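Local coordinates for protein dihydrofolate reductase, putative (Aspergillus flavus, PDB 6DRS) that probably catalyses the NADPH-dependent reduction of dihydrofolate to tetrahydrofolate, and is bound here to NADP and an antifolate inhibitor, at residues D128-S133 with E140-K145; R50-R53 with T57-M60; E20-G25 with E204-K209. One frame throughout, in Å; residues are numbered along the deposited sequence.

Contact 1: residues D128-S133 with E140-K145. With NAP (NADP nicotinamide-adenine-dinucleotide phosphate), chain H.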
loop_
_atom_site.group_PDB
_atom_site.type_symbol
_atom_site.label_atom_id
_atom_site.label_comp_id
_atom_site.label_asym_id
_atom_site.label_seq_id
_atom_site.Cartn_x
_atom_site.Cartn_y
_atom_site.Cartn_z
ATOM N N ASP A 128 -11.193 9.080 -5.226
ATOM C CA ASP A 128 -12.359 8.944 -4.387
ATOM C C ASP A 128 -11.943 8.453 -2.986
ATOM O O ASP A 128 -10.852 7.892 -2.819
ATOM C CB ASP A 128 -13.356 7.964 -4.996
ATOM C CG ASP A 128 -14.770 8.098 -4.444
ATOM O OD1 ASP A 128 -15.098 9.167 -3.881
ATOM O OD2 ASP A 128 -15.529 7.121 -4.556
ATOM N N ALA A 129 -12.835 8.619 -2.001
ATOM C CA ALA A 129 -12.668 8.019 -0.681
ATOM C C ALA A 129 -14.021 7.525 -0.193
ATOM O O ALA A 129 -15.000 8.253 -0.286
ATOM C CB ALA A 129 -12.081 9.008 0.281
ATOM N N ILE A 130 -14.050 6.302 0.313
ATOM C CA ILE A 130 -15.249 5.745 0.900
ATOM C C ILE A 130 -14.888 4.993 2.192
ATOM O O ILE A 130 -13.755 4.528 2.364
ATOM C CB ILE A 130 -15.977 4.839 -0.101
ATOM C CG1 ILE A 130 -15.193 3.558 -0.362
ATOM C CG2 ILE A 130 -16.222 5.593 -1.394
ATOM C CD1 ILE A 130 -15.664 2.797 -1.596
ATOM N N VAL A 131 -15.871 4.839 3.076
ATOM C CA VAL A 131 -15.632 4.274 4.408
ATOM C C VAL A 131 -16.501 3.030 4.554
ATOM O O VAL A 131 -17.652 3.118 4.275
ATOM C CB VAL A 131 -15.998 5.309 5.487
ATOM C CG1 VAL A 131 -15.793 4.750 6.891
ATOM C CG2 VAL A 131 -15.266 6.631 5.289
ATOM N N SER A 132 -15.935 1.900 4.970
ATOM C CA SER A 132 -16.642 0.643 5.106
ATOM C C SER A 132 -16.440 0.106 6.521
ATOM O O SER A 132 -15.516 0.528 7.223
ATOM C CB SER A 132 -16.131 -0.379 4.111
ATOM O OG SER A 132 -15.996 0.221 2.828
ATOM N N SER A 133 -17.255 -0.880 6.870
ATOM C CA SER A 133 -17.364 -1.411 8.231
ATOM C C SER A 133 -16.442 -2.629 8.414
ATOM O O SER A 133 -16.376 -3.231 9.499
ATOM C CB SER A 133 -18.791 -1.781 8.508
ATOM O OG SER A 133 -19.170 -2.870 7.679
ATOM N N GLU A 140 -16.697 -5.576 -1.137
ATOM C CA GLU A 140 -18.043 -5.512 -1.696
ATOM C C GLU A 140 -18.369 -4.086 -2.175
ATOM O O GLU A 140 -18.779 -3.885 -3.332
ATOM C CB GLU A 140 -19.045 -5.899 -0.617
ATOM C CG GLU A 140 -19.792 -7.174 -0.904
ATOM C CD GLU A 140 -20.307 -7.725 0.409
ATOM O OE1 GLU A 140 -20.807 -6.919 1.217
ATOM O OE2 GLU A 140 -20.174 -8.940 0.635
ATOM N N ASP A 141 -18.201 -3.115 -1.276
ATOM C CA ASP A 141 -18.523 -1.737 -1.518
ATOM C C ASP A 141 -17.811 -1.224 -2.771
ATOM O O ASP A 141 -18.471 -0.568 -3.578
ATOM C CB ASP A 141 -18.162 -0.843 -0.331
ATOM C CG ASP A 141 -19.064 -1.001 0.880
ATOM O OD1 ASP A 141 -20.035 -1.773 0.792
ATOM O OD2 ASP A 141 -18.767 -0.373 1.913
ATOM N N VAL A 142 -16.495 -1.457 -2.932
ATOM C CA VAL A 142 -15.843 -0.932 -4.146
ATOM C C VAL A 142 -16.366 -1.651 -5.397
ATOM O O VAL A 142 -16.529 -0.993 -6.419
ATOM C CB VAL A 142 -14.302 -0.927 -4.164
ATOM C CG1 VAL A 142 -13.725 0.385 -3.709
ATOM C CG2 VAL A 142 -13.630 -2.146 -3.546
ATOM N N GLU A 143 -16.573 -2.968 -5.327
ATOM C CA GLU A 143 -17.105 -3.723 -6.474
ATOM C C GLU A 143 -18.447 -3.103 -6.895
ATOM O O GLU A 143 -18.620 -2.731 -8.052
ATOM C CB GLU A 143 -17.250 -5.210 -6.143
ATOM C CG GLU A 143 -15.992 -6.028 -6.398
ATOM C CD GLU A 143 -15.710 -7.149 -5.399
ATOM O OE1 GLU A 143 -16.596 -7.445 -4.560
ATOM O OE2 GLU A 143 -14.600 -7.732 -5.450
ATOM N N GLU A 144 -19.353 -2.936 -5.934
ATOM C CA GLU A 144 -20.687 -2.383 -6.180
ATOM C C GLU A 144 -20.603 -0.957 -6.750
ATOM O O GLU A 144 -21.333 -0.639 -7.690
ATOM C CB GLU A 144 -21.560 -2.490 -4.928
ATOM C CG GLU A 144 -22.817 -1.633 -4.972
ATOM C CD GLU A 144 -24.009 -2.245 -5.696
ATOM O OE1 GLU A 144 -25.092 -2.342 -5.071
ATOM O OE2 GLU A 144 -23.859 -2.626 -6.882
ATOM N N LYS A 145 -19.738 -0.094 -6.223
ATOM C CA LYS A 145 -19.753 1.290 -6.678
ATOM C C LYS A 145 -19.078 1.412 -8.052
ATOM O O LYS A 145 -19.507 2.217 -8.871
ATOM C CB LYS A 145 -19.160 2.259 -5.651
ATOM C CG LYS A 145 -19.189 3.723 -6.079
ATOM C CD LYS A 145 -18.817 4.770 -5.017
ATOM C CE LYS A 145 -18.663 6.149 -5.630
ATOM N NZ LYS A 145 -18.417 7.226 -4.641
HETATM P PA NAP H . -4.494 -0.296 10.932
HETATM O O1A NAP H . -3.987 0.655 9.884
HETATM O O2A NAP H . -4.702 -1.762 10.811
HETATM O O5B NAP H . -5.864 0.338 11.532
HETATM C C5B NAP H . -6.507 -0.125 12.736
HETATM C C4B NAP H . -7.894 0.482 12.701
HETATM O O4B NAP H . -8.612 -0.058 11.590
HETATM C C3B NAP H . -8.756 0.145 13.908
HETATM O O3B NAP H . -8.509 1.067 14.981
HETATM C C2B NAP H . -10.155 0.284 13.336
HETATM O O2B NAP H . -10.456 1.661 13.125
HETATM C C1B NAP H . -9.997 -0.244 11.922
HETATM N N9A NAP H . -10.274 -1.668 11.865
HETATM C C8A NAP H . -9.294 -2.573 12.015
HETATM N N7A NAP H . -9.807 -3.818 11.918
HETATM C C5A NAP H . -11.134 -3.713 11.693
HETATM C C6A NAP H . -12.250 -4.668 11.497
HETATM N N6A NAP H . -11.960 -5.976 11.513
HETATM N N1A NAP H . -13.506 -4.216 11.293
HETATM C C2A NAP H . -13.725 -2.888 11.271
HETATM N N3A NAP H . -12.746 -1.960 11.446
HETATM C C4A NAP H . -11.447 -2.288 11.666
HETATM O O3 NAP H . -3.591 0.054 12.258
HETATM P PN NAP H . -2.235 -0.669 12.804
HETATM O O1N NAP H . -2.284 -2.130 12.638
HETATM O O2N NAP H . -2.087 -0.040 14.171
HETATM O O5D NAP H . -1.118 -0.050 11.842
HETATM C C5D NAP H . -0.909 1.339 11.776
HETATM C C4D NAP H . 0.601 1.444 11.799
HETATM O O4D NAP H . 1.117 0.629 10.746
HETATM C C3D NAP H . 1.158 2.834 11.603
HETATM O O3D NAP H . 2.361 2.920 12.413
HETATM C C2D NAP H . 1.497 2.843 10.137
HETATM O O2D NAP H . 2.519 3.771 9.874
HETATM C C1D NAP H . 1.950 1.420 9.894
HETATM N N1N NAP H . 1.820 1.017 8.477
HETATM C C2N NAP H . 2.947 0.663 7.817
HETATM C C3N NAP H . 2.918 0.288 6.457
HETATM C C7N NAP H . 4.208 -0.121 5.748
HETATM O O7N NAP H . 4.184 -0.556 4.592
HETATM N N7N NAP H . 5.366 0.009 6.420
HETATM C C4N NAP H . 1.683 0.331 5.781
HETATM C C5N NAP H . 0.544 0.711 6.495
HETATM C C6N NAP H . 0.630 1.067 7.842
HETATM P P2B NAP H . -11.302 2.506 14.202
HETATM O O1X NAP H . -10.414 2.622 15.434
HETATM O O2X NAP H . -11.381 3.872 13.552
HETATM O O3X NAP H . -12.480 1.591 14.343
HETATM O O HOH W 1 -19.332 -1.009 4.636
#
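Asp128 and Lys145 meet from opposite directions in a salt bridge at one end of this contact, where strand 128-132 of the dihydrofolate reductase sheet packs against helix 135-146. The helix belongs to the right-handed beta-alpha-beta crossover that carries the chain from this strand to strand 150-157. Lys145 NZ stands 2.9 Å from Asp128 OD2, on the syn side of that oxygen. Lysine suits the place because its chain, with CG anti to the backbone N (chi1 -179°) and extended beyond, spans the gap between helix and strand. At the other end Ser132 OG donates to Asp141 OD2 across 3.0 Å, approaching on the anti side and 28° out of the carboxylate plane. The same oxygen also accepts a hydrogen bond from a water, which in turn takes the backbone N-H of Ser133, tying the helix to the end of the strand.

Between these polar ends lies a small apolar centre. Ile130 CD1 comes within 3.7 Å of Val142 CG1; a beta-branched residue fits the extended strand, and its long branch supplies the methyl that reaches the helix. Val83 of the adjoining strand 81-85 touches both Ile130 and Val142, and Ile81 also touches Val142.

Farther out, Asp128 OD1 has a long, weak ion pair with Arg104, while Ala129 and Val131 turn their side chains to the other face of the sheet, against Val96 of helix 89-116. The strand itself is fixed by backbone bonds to strand 81-85, from Asn82 to Ile84. Just past its end the chain borders the cofactor pocket, with Ser133 O lying 3.2 Å from C2A of the NADP adenine.

Contact 2: residues R50-R53 with T57-M60. With SO4 (sulfate ion), chain D; SO4 (sulfate ion), chain F.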
loop_
_atom_site.group_PDB
_atom_site.type_symbol
_atom_site.label_atom_id
_atom_site.label_comp_id
_atom_site.label_asym_id
_atom_site.label_seq_id
_atom_site.Cartn_x
_atom_site.Cartn_y
_atom_site.Cartn_z
ATOM N N ARG A 50 -1.203 2.886 -10.903
ATOM C CA ARG A 50 -1.143 2.351 -12.268
ATOM C C ARG A 50 -2.339 1.431 -12.576
ATOM O O ARG A 50 -2.403 0.297 -12.061
ATOM C CB ARG A 50 0.161 1.563 -12.393
ATOM C CG ARG A 50 0.435 1.056 -13.795
ATOM C CD ARG A 50 1.746 0.317 -13.995
ATOM N NE ARG A 50 2.831 1.293 -13.946
ATOM C CZ ARG A 50 3.801 1.318 -13.029
ATOM N NH1 ARG A 50 4.691 2.297 -13.046
ATOM N NH2 ARG A 50 3.894 0.371 -12.109
ATOM N N PRO A 51 -3.256 1.856 -13.477
ATOM C CA PRO A 51 -4.427 1.064 -13.900
ATOM C C PRO A 51 -3.998 -0.169 -14.710
ATOM O O PRO A 51 -3.044 -0.096 -15.495
ATOM C CB PRO A 51 -5.212 1.990 -14.840
ATOM C CG PRO A 51 -4.726 3.364 -14.481
ATOM C CD PRO A 51 -3.255 3.128 -14.227
ATOM N N PRO A 52 -4.679 -1.311 -14.501
ATOM C CA PRO A 52 -4.353 -2.536 -15.236
ATOM C C PRO A 52 -4.904 -2.489 -16.674
ATOM O O PRO A 52 -4.528 -3.325 -17.490
ATOM C CB PRO A 52 -5.052 -3.661 -14.446
ATOM C CG PRO A 52 -6.242 -2.959 -13.803
ATOM C CD PRO A 52 -5.755 -1.546 -13.524
ATOM N N ARG A 53 -5.820 -1.560 -16.962
ATOM C CA ARG A 53 -6.292 -1.315 -18.318
ATOM C C ARG A 53 -6.911 0.081 -18.389
ATOM O O ARG A 53 -7.228 0.667 -17.360
ATOM C CB ARG A 53 -7.298 -2.388 -18.743
ATOM C CG ARG A 53 -8.572 -2.419 -17.919
ATOM C CD ARG A 53 -9.179 -3.801 -17.970
ATOM N NE ARG A 53 -10.453 -3.749 -17.276
ATOM C CZ ARG A 53 -10.595 -3.903 -15.959
ATOM N NH1 ARG A 53 -9.581 -4.352 -15.228
ATOM N NH2 ARG A 53 -11.751 -3.609 -15.378
ATOM N N THR A 57 -9.681 2.608 -12.339
ATOM C CA THR A 57 -9.028 3.253 -11.192
ATOM C C THR A 57 -8.765 2.181 -10.135
ATOM O O THR A 57 -9.657 1.380 -9.855
ATOM C CB THR A 57 -9.850 4.426 -10.647
ATOM O OG1 THR A 57 -9.884 5.449 -11.650
ATOM C CG2 THR A 57 -9.224 4.987 -9.386
ATOM N N ASN A 58 -7.540 2.152 -9.586
ATOM C CA ASN A 58 -7.228 1.188 -8.525
ATOM C C ASN A 58 -7.814 1.688 -7.208
ATOM O O ASN A 58 -7.947 2.927 -7.023
ATOM C CB ASN A 58 -5.721 0.982 -8.349
ATOM C CG ASN A 58 -5.058 0.481 -9.611
ATOM O OD1 ASN A 58 -5.741 -0.001 -10.519
ATOM N ND2 ASN A 58 -3.745 0.632 -9.685
ATOM N N ALA A 59 -8.184 0.724 -6.354
ATOM C CA ALA A 59 -8.597 0.982 -4.970
ATOM C C ALA A 59 -7.468 0.547 -4.011
ATOM O O ALA A 59 -6.798 -0.501 -4.233
ATOM C CB ALA A 59 -9.867 0.225 -4.650
ATOM N N MET A 60 -7.264 1.335 -2.950
ATOM C CA MET A 60 -6.410 0.922 -1.805
ATOM C C MET A 60 -7.295 0.701 -0.571
ATOM O O MET A 60 -8.021 1.592 -0.155
ATOM C CB MET A 60 -5.362 1.994 -1.506
ATOM C CG MET A 60 -4.407 2.152 -2.649
ATOM S SD MET A 60 -3.266 3.449 -2.259
ATOM C CE MET A 60 -4.383 4.833 -1.993
HETATM S S SO4 D . 3.468 3.686 -16.286
HETATM O O1 SO4 D . 3.878 2.420 -16.940
HETATM O O2 SO4 D . 3.351 4.780 -17.278
HETATM O O3 SO4 D . 4.507 4.095 -15.309
HETATM O O4 SO4 D . 2.172 3.459 -15.603
HETATM S S SO4 F . -12.966 4.905 -13.730
HETATM O O1 SO4 F . -12.132 5.951 -14.377
HETATM O O2 SO4 F . -12.042 3.941 -13.104
HETATM O O3 SO4 F . -13.851 5.458 -12.674
HETATM O O4 SO4 F . -13.835 4.230 -14.725
#
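One direct hydrogen bond joins the two segments, from Asn58 ND2 to Arg50 O at 2.7 Å. It is nearly straight at the hydrogen (165°) and lies close to the plane of the Asn58 amide. The carbonyl, however, is met from above its own plane, with a C=O...N angle of 106°, rather than on a lone pair. ND2 also donates to Thr48 O, and OD1 accepts from Ser152 N. Three bonds thus fix the rotation of this buried amide; asparagine suits the place because one short side chain offers both donors and an acceptor.

Van der Waals contact accompanies the bond. The Pro52 ring slides past the amide, its CD 3.4 Å from Asn58 OD1, and the prolines suit a turn that must leave helix 38-49 without continuing its hydrogen bonding.

Anions and charged groups form the third set. Arg50, bent at chi3 (-72°), presents one guanidinium edge to a sulfate, with NE 2.8 Å from O4 and NH1 2.9 Å from O3. NH1 is also in a salt bridge with Glu225, and NH2 donates a hydrogen bond to Val223 O. A second sulfate accepts a hydrogen bond from Thr57 OG1, whose oxygen is 3.0 Å from its O2. Both anions probably come from the crystallisation liquor.

The whole forms the connection by which helix 38-49 of the dihydrofolate reductase fold turns back into strand 57-63. Asn58 fastens the end of that helix to the sheet, where the strand runs between the parallel strands 81-85 and 150-157.

Contact 3: residues E20-G25 with E204-K209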
loop_
_atom_site.group_PDB
_atom_site.type_symbol
_atom_site.label_atom_id
_atom_site.label_comp_id
_atom_site.label_asym_id
_atom_site.label_seq_id
_atom_site.Cartn_x
_atom_site.Cartn_y
_atom_site.Cartn_z
ATOM N N GLU A 20 13.604 -15.674 19.232
ATOM C CA GLU A 20 12.687 -16.710 18.723
ATOM C C GLU A 20 12.516 -16.613 17.196
ATOM O O GLU A 20 12.383 -17.633 16.543
ATOM C CB GLU A 20 11.347 -16.653 19.461
ATOM C CG GLU A 20 11.471 -16.180 20.903
ATOM C CD GLU A 20 11.539 -14.667 21.103
ATOM O OE1 GLU A 20 10.609 -14.113 21.724
ATOM O OE2 GLU A 20 12.527 -14.036 20.650
ATOM N N LYS A 21 12.512 -15.414 16.608
ATOM C CA LYS A 21 12.299 -15.288 15.152
ATOM C C LYS A 21 12.675 -13.880 14.695
ATOM O O LYS A 21 12.784 -12.974 15.513
ATOM C CB LYS A 21 10.839 -15.578 14.798
ATOM C CG LYS A 21 9.810 -14.760 15.560
ATOM C CD LYS A 21 8.400 -15.183 15.260
ATOM C CE LYS A 21 7.396 -14.463 16.131
ATOM N NZ LYS A 21 6.018 -14.950 15.876
ATOM N N THR A 22 12.902 -13.706 13.400
ATOM C CA THR A 22 12.995 -12.375 12.851
ATOM C C THR A 22 11.582 -11.812 12.676
ATOM O O THR A 22 10.751 -12.395 11.963
ATOM C CB THR A 22 13.722 -12.377 11.508
ATOM O OG1 THR A 22 15.013 -12.931 11.768
ATOM C CG2 THR A 22 13.854 -10.993 10.909
ATOM N N LEU A 23 11.311 -10.693 13.340
ATOM C CA LEU A 23 10.060 -9.944 13.143
ATOM C C LEU A 23 10.243 -9.005 11.938
ATOM O O LEU A 23 11.397 -8.692 11.533
ATOM C CB LEU A 23 9.750 -9.135 14.407
ATOM C CG LEU A 23 9.393 -9.944 15.653
ATOM C CD1 LEU A 23 9.319 -9.047 16.880
ATOM C CD2 LEU A 23 8.093 -10.724 15.465
ATOM N N LEU A 24 9.109 -8.574 11.369
ATOM C CA LEU A 24 9.100 -7.631 10.232
ATOM C C LEU A 24 8.397 -6.339 10.683
ATOM O O LEU A 24 7.167 -6.285 10.760
ATOM C CB LEU A 24 8.385 -8.292 9.047
ATOM C CG LEU A 24 9.059 -9.539 8.458
ATOM C CD1 LEU A 24 8.225 -10.084 7.311
ATOM C CD2 LEU A 24 10.487 -9.244 7.995
ATOM N N GLY A 25 9.185 -5.341 11.059
ATOM C CA GLY A 25 8.627 -4.141 11.636
ATOM C C GLY A 25 8.114 -3.234 10.527
ATOM O O GLY A 25 8.778 -3.104 9.484
ATOM N N GLU A 204 6.988 -17.523 8.048
ATOM C CA GLU A 204 6.394 -18.320 7.019
ATOM C C GLU A 204 6.734 -17.769 5.623
ATOM O O GLU A 204 6.755 -18.548 4.677
ATOM C CB GLU A 204 4.936 -18.633 7.347
ATOM C CG GLU A 204 3.967 -17.519 7.034
ATOM C CD GLU A 204 2.652 -17.681 7.783
ATOM O OE1 GLU A 204 2.693 -17.796 9.047
ATOM O OE2 GLU A 204 1.578 -17.704 7.107
ATOM N N LEU A 205 7.046 -16.468 5.493
ATOM C CA LEU A 205 7.546 -15.900 4.235
ATOM C C LEU A 205 9.047 -16.167 4.092
ATOM O O LEU A 205 9.507 -16.561 3.033
ATOM C CB LEU A 205 7.310 -14.388 4.212
ATOM C CG LEU A 205 5.867 -13.933 4.397
ATOM C CD1 LEU A 205 5.803 -12.416 4.470
ATOM C CD2 LEU A 205 4.977 -14.478 3.284
ATOM N N LEU A 206 9.813 -15.913 5.142
ATOM C CA LEU A 206 11.265 -16.027 5.015
ATOM C C LEU A 206 11.659 -17.509 4.843
ATOM O O LEU A 206 12.678 -17.791 4.217
ATOM C CB LEU A 206 11.970 -15.339 6.198
ATOM C CG LEU A 206 11.571 -13.887 6.489
ATOM C CD1 LEU A 206 11.911 -13.481 7.922
ATOM C CD2 LEU A 206 12.173 -12.897 5.489
ATOM N N MET A 207 10.840 -18.447 5.326
ATOM C CA MET A 207 11.149 -19.876 5.214
ATOM C C MET A 207 10.279 -20.520 4.128
ATOM O O MET A 207 10.301 -21.743 3.942
ATOM C CB MET A 207 10.892 -20.617 6.535
ATOM C CG MET A 207 11.697 -20.114 7.718
ATOM S SD MET A 207 13.486 -20.249 7.474
ATOM C CE MET A 207 13.955 -18.587 6.992
ATOM N N GLU A 208 9.474 -19.717 3.449
ATOM C CA GLU A 208 8.594 -20.211 2.382
ATOM C C GLU A 208 7.719 -21.386 2.846
ATOM O O GLU A 208 7.708 -22.426 2.210
ATOM C CB GLU A 208 9.412 -20.553 1.136
ATOM C CG GLU A 208 9.642 -19.331 0.286
ATOM C CD GLU A 208 10.584 -19.510 -0.884
ATOM O OE1 GLU A 208 11.798 -19.449 -0.647
ATOM O OE2 GLU A 208 10.093 -19.666 -2.038
ATOM N N LYS A 209 6.960 -21.215 3.918
ATOM C CA LYS A 209 6.086 -22.268 4.384
ATOM C C LYS A 209 4.648 -21.863 4.075
ATOM O O LYS A 209 4.042 -21.059 4.790
ATOM C CB LYS A 209 6.300 -22.521 5.878
ATOM C CG LYS A 209 7.463 -23.446 6.230
ATOM C CD LYS A 209 7.036 -24.815 6.773
ATOM C CE LYS A 209 7.363 -25.017 8.243
ATOM N NZ LYS A 209 6.349 -25.879 8.920
#
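Thr22 and Leu206 bring the two backbones nearest, their CA atoms 8.8 Å apart, and no hydrogen bond crosses from strand to helix. Side chains bridge the gap instead. Leu206 turns its CD1 methyl toward the strand, where it touches both Thr22 CB, at 4.2 Å, and Leu24 CD2, at 4.5 Å. Deeper in, Leu24 CD1 faces Leu205 CD1 at 4.4 Å. Leucine suits position 24 because its forked end gives one methyl to each of the two helix leucines; Leu24 and Leu205 both also rest on Met178 of strand 174-183.

The short helix 203-206 thus packs beside the antiparallel hairpin of strands 7-17 and 22-27 in the dihydrofolate reductase fold. It ends in a Schellman motif: Lys209 N bonds to Glu204 O at 2.8 Å, Glu208 N bonds to Leu205 O at 3.2 Å, and Glu208 takes a positive phi of 53°. At the strand's start, Glu203 OE1 accepts the backbone N-H of Thr22. The carbonyl oxygen of Thr22, by contrast, is buried here with no partner in the model.

In the fold
Along the chain contact 2 closes first, then contact 1, and both fall between the two segments that contact 3 joins, 20-25 and 204-209. All three reach the same mixed sheet. Contacts 1 and 2 are neighbours, with centres 14 Å apart, and they touch where Val142 CG1 meets Ala59 CB at 4.0 Å, so helix 135-146 reaches strand 57-63 through Val142 as well as strand 128-132. Contact 3 is remote, its centre 33 Å from contact 1 and 30 Å from contact 2, on the opposite side of the chain's centre from contact 2. Ser133 of contact 1 belongs to the NADP pocket; the Asn58 side chain is about 11 Å from the inhibitor and that of Leu24 about 9 Å from NADP.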